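Local atomic coordinates of RE68036p (Drosophila melanogaster, PDB entry 1SQH), a protein that is of unknown function but probably acts as an acyltransferase, perhaps of the glycine N-acyltransferase kind. Residues V83-H86 against V90-V93. Numbering follows the deposited sequence.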
ATOM      1  N   VAL A  83       0.906  10.609 -11.471  1.00 21.32           N
ATOM      2  CA  VAL A  83       0.229   9.359 -11.737  1.00 23.37           C
ATOM      3  C   VAL A  83       1.351   8.353 -11.694  1.00 22.33           C
ATOM      4  O   VAL A  83       2.387   8.543 -12.345  1.00 23.28           O
ATOM      5  CB  VAL A  83      -0.443   9.317 -13.154  1.00 23.81           C
ATOM      6  CG1 VAL A  83      -1.032   7.929 -13.409  1.00 23.61           C
ATOM      7  CG2 VAL A  83      -1.539  10.374 -13.260  1.00 21.90           C
ATOM      8  N   SER A  84       1.157   7.306 -10.903  1.00 20.45           N
ATOM      9  CA  SER A  84       2.149   6.245 -10.798  1.00 22.45           C
ATOM     10  C   SER A  84       1.566   4.969 -11.392  1.00 22.05           C
ATOM     11  O   SER A  84       0.346   4.747 -11.359  1.00 22.41           O
ATOM     12  CB  SER A  84       2.539   6.010  -9.339  1.00 19.69           C
ATOM     13  OG  SER A  84       1.391   5.807  -8.546  1.00 20.69           O
ATOM     14  N   LEU A  85       2.444   4.150 -11.961  1.00 21.50           N
ATOM     15  CA  LEU A  85       2.049   2.886 -12.551  1.00 20.80           C
ATOM     16  C   LEU A  85       2.873   1.787 -11.898  1.00 19.55           C
ATOM     17  O   LEU A  85       4.105   1.888 -11.824  1.00 17.95           O
ATOM     18  CB  LEU A  85       2.283   2.916 -14.062  1.00 20.87           C
ATOM     19  CG  LEU A  85       1.354   3.840 -14.865  1.00 20.53           C
ATOM     20  CD1 LEU A  85       1.724   3.762 -16.353  1.00 21.40           C
ATOM     21  CD2 LEU A  85      -0.090   3.427 -14.666  1.00 20.06           C
ATOM     22  N   HIS A  86       2.175   0.765 -11.408  1.00 19.98           N
ATOM     23  CA  HIS A  86       2.771  -0.385 -10.726  1.00 21.52           C
ATOM     24  C   HIS A  86       2.391  -1.699 -11.413  1.00 22.11           C
ATOM     25  O   HIS A  86       1.296  -1.839 -11.967  1.00 21.97           O
ATOM     26  CB  HIS A  86       2.315  -0.396  -9.256  1.00 21.62           C
ATOM     27  CG  HIS A  86       2.709  -1.627  -8.492  1.00 22.97           C
ATOM     28  ND1 HIS A  86       1.958  -2.787  -8.508  1.00 21.39           N
ATOM     29  CD2 HIS A  86       3.758  -1.871  -7.668  1.00 21.94           C
ATOM     30  CE1 HIS A  86       2.528  -3.687  -7.726  1.00 22.34           C
ATOM     31  NE2 HIS A  86       3.621  -3.157  -7.204  1.00 22.11           N
ATOM     32  N   VAL A  90      -1.682  -7.460 -12.147  1.00 32.28           N
ATOM     33  CA  VAL A  90      -2.322  -6.509 -13.052  1.00 31.58           C
ATOM     34  C   VAL A  90      -1.587  -5.173 -12.904  1.00 31.51           C
ATOM     35  O   VAL A  90      -0.523  -5.104 -12.283  1.00 30.61           O
ATOM     36  CB  VAL A  90      -3.805  -6.281 -12.700  1.00 31.76           C
ATOM     37  CG1 VAL A  90      -4.560  -7.589 -12.768  1.00 32.26           C
ATOM     38  CG2 VAL A  90      -3.925  -5.668 -11.314  1.00 32.65           C
ATOM     39  N   GLN A  91      -2.148  -4.118 -13.485  1.00 30.47           N
ATOM     40  CA  GLN A  91      -1.547  -2.796 -13.387  1.00 29.77           C
ATOM     41  C   GLN A  91      -2.292  -2.047 -12.285  1.00 29.28           C
ATOM     42  O   GLN A  91      -3.525  -2.082 -12.216  1.00 27.74           O
ATOM     43  CB  GLN A  91      -1.677  -2.033 -14.720  1.00 29.71           C
ATOM     44  CG  GLN A  91      -1.072  -0.617 -14.702  1.00 27.52           C
ATOM     45  CD  GLN A  91      -1.459   0.223 -15.919  1.00 28.19           C
ATOM     46  OE1 GLN A  91      -2.641   0.524 -16.139  1.00 25.87           O
ATOM     47  NE2 GLN A  91      -0.461   0.613 -16.710  1.00 25.58           N
ATOM     48  N   SER A  92      -1.540  -1.392 -11.411  1.00 30.00           N
ATOM     49  CA  SER A  92      -2.139  -0.620 -10.332  1.00 30.10           C
ATOM     50  C   SER A  92      -1.802   0.841 -10.579  1.00 29.43           C
ATOM     51  O   SER A  92      -0.655   1.174 -10.887  1.00 27.91           O
ATOM     52  CB  SER A  92      -1.585  -1.071  -8.981  1.00 32.95           C
ATOM     53  OG  SER A  92      -2.009  -2.389  -8.685  1.00 35.46           O
ATOM     54  N   VAL A  93      -2.810   1.699 -10.454  1.00 28.00           N
ATOM     55  CA  VAL A  93      -2.631   3.123 -10.685  1.00 28.13           C
ATOM     56  C   VAL A  93      -2.971   3.957  -9.458  1.00 27.33           C
ATOM     57  O   VAL A  93      -3.969   3.719  -8.774  1.00 27.16           O
ATOM     58  CB  VAL A  93      -3.522   3.627 -11.864  1.00 28.75           C
ATOM     59  CG1 VAL A  93      -3.213   5.078 -12.171  1.00 25.51           C
ATOM     60  CG2 VAL A  93      -3.296   2.774 -13.101  1.00 29.25           C
TER
HETATM   61  O   HOH W   1       0.945   2.996  -8.818  1.00 17.62           O
HETATM   62  O   HOH W   2      -0.137  -4.311  -9.623  1.00 36.13           O
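His86 and Ser92 face each other as an antiparallel hydrogen-bonded pair of the beta hairpin formed by strands 82-87 and 91-96. Their backbones exchange two bonds: His86 N reaches Ser92 O at 2.9 Å, approaching in the carbonyl plane, and Ser92 N returns to His86 O at 2.9 Å, nearly straight (166°) although tilted from that carbonyl's plane. Each acceptor takes something more. Gln91 CA brings a CA-H...O contact to His86 O (3.3 Å), while Ser92 O also receives a bond from a water that is held by Ser84 OG.

On the face that carries His86 and Ser92, a second water sits at the edge of the imidazole, in its plane, 2.8 Å from His86 ND1. It donates to Val90 O and bonds Ser92 OG as well, so one molecule joins ring, hydroxyl and the carbonyl just before the returning strand. With CG anti to the backbone N (chi1 172°), the ring lies beside Ser92 CB, and its NE2 bonds Ser63 O.

The other face is largely apolar. Leu85 CD2 packs against Val93 CG2 at 3.6 Å, the two side chains running side by side, and Val83 CG1 meets Val93 CG1. The extended Gln91 chain carries its amide to Leu85 CD2, 3.5 Å from NE2, yet NE2 bonds Leu115 O and OE1 accepts from Glu117 N. In this inner hairpin of the mixed sheet, water thus serves the imidazole and the Ser92 hydroxyl on one face, with Ser63 O completing the ring's bonds, and loop backbone serves the buried Gln91 amide on the other.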